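Local coordinates for uncharacterized protein (Burkholderia pseudomallei K96243, PDB 4RHO), which is of unknown function but belongs to the Imm52 family and so probably acts as an immunity protein that neutralises a bacterial toxin, at residues A[190-195]-A[219-224]. Sequence-based numbering, arbitrary orientation.
Sequences LYLPKV and TIIVSV
L190 and L192 pair with I221 and T219 where strands 189-192 and 215-222 lie side by side in the antiparallel sheet, the central sheet of this Imm52 family protein, which helices surround. L190 and I221 form a hydrogen-bonded pair: I221 N reaches L190 O at 2.8 Å with a nearly straight N-H...O angle of 172°, although the donor stands above the carbonyl plane, and L190 N returns a bond to I221 O. L192 and T219 repeat this two-bond pattern, each N-H meeting the other's carbonyl O, while Y191 and I220 between them are a non-hydrogen-bonded pair. Beside it Y191 CA lies 3.4 Å from T219 O, a CA-H...O contact between the strands.

On the face of the leucines, I221 CD1 extends over strand 189-192 and meets L192 CD1 at 4.2 Å and, slightly farther off, L190 CD2. Branched apolar side chains suit this buried layer, which I243 and L247 of helix 234-249 continue around I221. The other face carries Y191, whose CG lies anti to the backbone N (chi1 168°); the ring thereby runs beside strand 215-222 and presents its edge, through CD1, to I220 CG1 at 4.1 Å. V210 of the edge strand 206-212 touches both side chains.

Past L192 the chain leaves the sheet through an inverse gamma turn centred on P193, a residue whose ring restricts phi to values near those of such a turn. Threonine is apt opposite this exit, because its short hydroxyl can take over where strand pairing stops: T219 OG1 also accepts a hydrogen bond from I196 N, and donates to K194 O at 2.9 Å, in the carbonyl plane and on a lone pair.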
ATOM      1  N   LEU A 190      -2.647   6.963  -8.792  1.00 20.12           N
ATOM      2  CA  LEU A 190      -3.944   6.658  -8.203  1.00 19.27           C
ATOM      3  C   LEU A 190      -4.660   5.591  -9.015  1.00 23.05           C
ATOM      4  O   LEU A 190      -4.929   5.797 -10.201  1.00 21.71           O
ATOM      5  CB  LEU A 190      -4.812   7.929  -8.110  1.00 18.80           C
ATOM      6  CG  LEU A 190      -6.250   7.717  -7.614  1.00 21.51           C
ATOM      7  CD1 LEU A 190      -6.272   7.351  -6.142  1.00 20.02           C
ATOM      8  CD2 LEU A 190      -7.092   8.943  -7.861  1.00 24.19           C
ATOM      9  N   TYR A 191      -4.991   4.452  -8.377  1.00 19.64           N
ATOM     10  CA  TYR A 191      -5.767   3.404  -9.030  1.00 19.61           C
ATOM     11  C   TYR A 191      -7.243   3.538  -8.690  1.00 25.66           C
ATOM     12  O   TYR A 191      -7.601   3.693  -7.520  1.00 25.26           O
ATOM     13  CB  TYR A 191      -5.257   1.999  -8.633  1.00 19.86           C
ATOM     14  CG  TYR A 191      -6.194   0.880  -9.058  1.00 20.81           C
ATOM     15  CD1 TYR A 191      -6.185   0.393 -10.365  1.00 22.27           C
ATOM     16  CD2 TYR A 191      -7.136   0.356  -8.173  1.00 21.45           C
ATOM     17  CE1 TYR A 191      -7.071  -0.607 -10.774  1.00 22.15           C
ATOM     18  CE2 TYR A 191      -8.025  -0.650  -8.568  1.00 22.20           C
ATOM     19  CZ  TYR A 191      -7.992  -1.126  -9.871  1.00 28.81           C
ATOM     20  OH  TYR A 191      -8.866  -2.112 -10.265  1.00 25.69           O
ATOM     21  N   LEU A 192      -8.098   3.451  -9.705  1.00 23.92           N
ATOM     22  CA  LEU A 192      -9.544   3.422  -9.522  1.00 24.52           C
ATOM     23  C   LEU A 192     -10.143   2.290 -10.350  1.00 30.31           C
ATOM     24  O   LEU A 192      -9.698   2.045 -11.466  1.00 31.04           O
ATOM     25  CB  LEU A 192     -10.176   4.780  -9.915  1.00 24.55           C
ATOM     26  CG  LEU A 192      -9.820   5.970  -9.012  1.00 28.61           C
ATOM     27  CD1 LEU A 192     -10.279   7.261  -9.620  1.00 28.62           C
ATOM     28  CD2 LEU A 192     -10.415   5.799  -7.610  1.00 32.43           C
ATOM     29  N   PRO A 193     -11.106   1.521  -9.792  1.00 27.62           N
ATOM     30  CA  PRO A 193     -11.641   0.363 -10.544  1.00 27.70           C
ATOM     31  C   PRO A 193     -12.611   0.795 -11.657  1.00 31.61           C
ATOM     32  O   PRO A 193     -13.710   0.257 -11.772  1.00 31.47           O
ATOM     33  CB  PRO A 193     -12.341  -0.466  -9.465  1.00 29.67           C
ATOM     34  CG  PRO A 193     -12.742   0.520  -8.435  1.00 33.86           C
ATOM     35  CD  PRO A 193     -11.718   1.636  -8.454  1.00 29.00           C
ATOM     36  N   LYS A 194     -12.182   1.749 -12.486  1.00 29.40           N
ATOM     37  CA  LYS A 194     -12.963   2.237 -13.617  1.00 30.50           C
ATOM     38  C   LYS A 194     -12.074   2.409 -14.826  1.00 35.13           C
ATOM     39  O   LYS A 194     -10.857   2.586 -14.677  1.00 34.45           O
ATOM     40  CB  LYS A 194     -13.659   3.580 -13.263  1.00 33.95           C
ATOM     41  CG  LYS A 194     -14.884   3.413 -12.358  1.00 54.45           C
ATOM     42  CD  LYS A 194     -15.494   4.763 -11.935  1.00 65.32           C
ATOM     43  CE  LYS A 194     -14.670   5.462 -10.871  1.00 77.12           C
ATOM     44  NZ  LYS A 194     -15.385   6.620 -10.290  1.00 84.62           N
ATOM     45  N   VAL A 195     -12.653   2.332 -16.030  1.00 32.31           N
ATOM     46  CA  VAL A 195     -11.899   2.571 -17.252  1.00 31.43           C
ATOM     47  C   VAL A 195     -11.800   4.074 -17.481  1.00 33.86           C
ATOM     48  O   VAL A 195     -12.814   4.724 -17.751  1.00 33.91           O
ATOM     49  CB  VAL A 195     -12.521   1.836 -18.477  1.00 36.33           C
ATOM     50  CG1 VAL A 195     -11.736   2.144 -19.762  1.00 36.19           C
ATOM     51  CG2 VAL A 195     -12.590   0.325 -18.230  1.00 36.57           C
ATOM     52  N   THR A 219      -7.820   1.533 -13.830  1.00 28.65           N
ATOM     53  CA  THR A 219      -6.769   2.323 -14.460  1.00 28.53           C
ATOM     54  C   THR A 219      -5.882   2.943 -13.402  1.00 31.57           C
ATOM     55  O   THR A 219      -6.388   3.476 -12.412  1.00 31.55           O
ATOM     56  CB  THR A 219      -7.395   3.428 -15.378  1.00 37.59           C
ATOM     57  OG1 THR A 219      -8.402   2.849 -16.205  1.00 38.73           O
ATOM     58  CG2 THR A 219      -6.350   4.134 -16.247  1.00 37.83           C
ATOM     59  N   ILE A 220      -4.555   2.899 -13.607  1.00 27.66           N
ATOM     60  CA  ILE A 220      -3.620   3.638 -12.759  1.00 26.92           C
ATOM     61  C   ILE A 220      -3.348   4.997 -13.394  1.00 30.80           C
ATOM     62  O   ILE A 220      -2.947   5.066 -14.564  1.00 30.59           O
ATOM     63  CB  ILE A 220      -2.300   2.843 -12.527  1.00 30.16           C
ATOM     64  CG1 ILE A 220      -2.578   1.480 -11.872  1.00 29.87           C
ATOM     65  CG2 ILE A 220      -1.298   3.674 -11.690  1.00 31.93           C
ATOM     66  CD1 ILE A 220      -1.375   0.537 -11.864  1.00 33.09           C
ATOM     67  N   ILE A 221      -3.633   6.071 -12.667  1.00 27.01           N
ATOM     68  CA  ILE A 221      -3.409   7.419 -13.155  1.00 26.86           C
ATOM     69  C   ILE A 221      -2.060   7.923 -12.643  1.00 29.50           C
ATOM     70  O   ILE A 221      -1.824   7.927 -11.435  1.00 27.93           O
ATOM     71  CB  ILE A 221      -4.570   8.353 -12.729  1.00 30.28           C
ATOM     72  CG1 ILE A 221      -5.948   7.689 -13.004  1.00 31.31           C
ATOM     73  CG2 ILE A 221      -4.454   9.720 -13.427  1.00 30.89           C
ATOM     74  CD1 ILE A 221      -7.087   8.281 -12.209  1.00 41.98           C
ATOM     75  N   VAL A 222      -1.142   8.282 -13.567  1.00 25.71           N
ATOM     76  CA  VAL A 222       0.204   8.708 -13.182  1.00 25.50           C
ATOM     77  C   VAL A 222       0.388  10.218 -13.464  1.00 30.90           C
ATOM     78  O   VAL A 222       0.085  10.690 -14.566  1.00 30.21           O
ATOM     79  CB  VAL A 222       1.297   7.862 -13.895  1.00 29.03           C
ATOM     80  CG1 VAL A 222       2.685   8.206 -13.365  1.00 29.08           C
ATOM     81  CG2 VAL A 222       1.017   6.368 -13.739  1.00 28.47           C
ATOM     82  N   SER A 223       0.867  10.967 -12.459  1.00 28.06           N
ATOM     83  CA  SER A 223       1.064  12.410 -12.582  1.00 28.38           C
ATOM     84  C   SER A 223       2.463  12.739 -13.098  1.00 32.92           C
ATOM     85  O   SER A 223       2.637  13.728 -13.797  1.00 33.24           O
ATOM     86  CB  SER A 223       0.835  13.095 -11.235  1.00 30.47           C
ATOM     87  OG  SER A 223       1.760  12.630 -10.264  1.00 31.62           O
ATOM     88  N   VAL A 224       3.480  11.968 -12.653  1.00 30.06           N
ATOM     89  CA  VAL A 224       4.880  12.235 -13.003  1.00 30.78           C
ATOM     90  C   VAL A 224       5.546  10.942 -13.506  1.00 35.34           C
ATOM     91  O   VAL A 224       5.451   9.907 -12.853  1.00 34.09           O
ATOM     92  CB  VAL A 224       5.659  12.844 -11.791  1.00 35.05           C
ATOM     93  CG1 VAL A 224       7.126  13.050 -12.131  1.00 36.29           C
ATOM     94  CG2 VAL A 224       5.022  14.155 -11.333  1.00 34.82           C
TER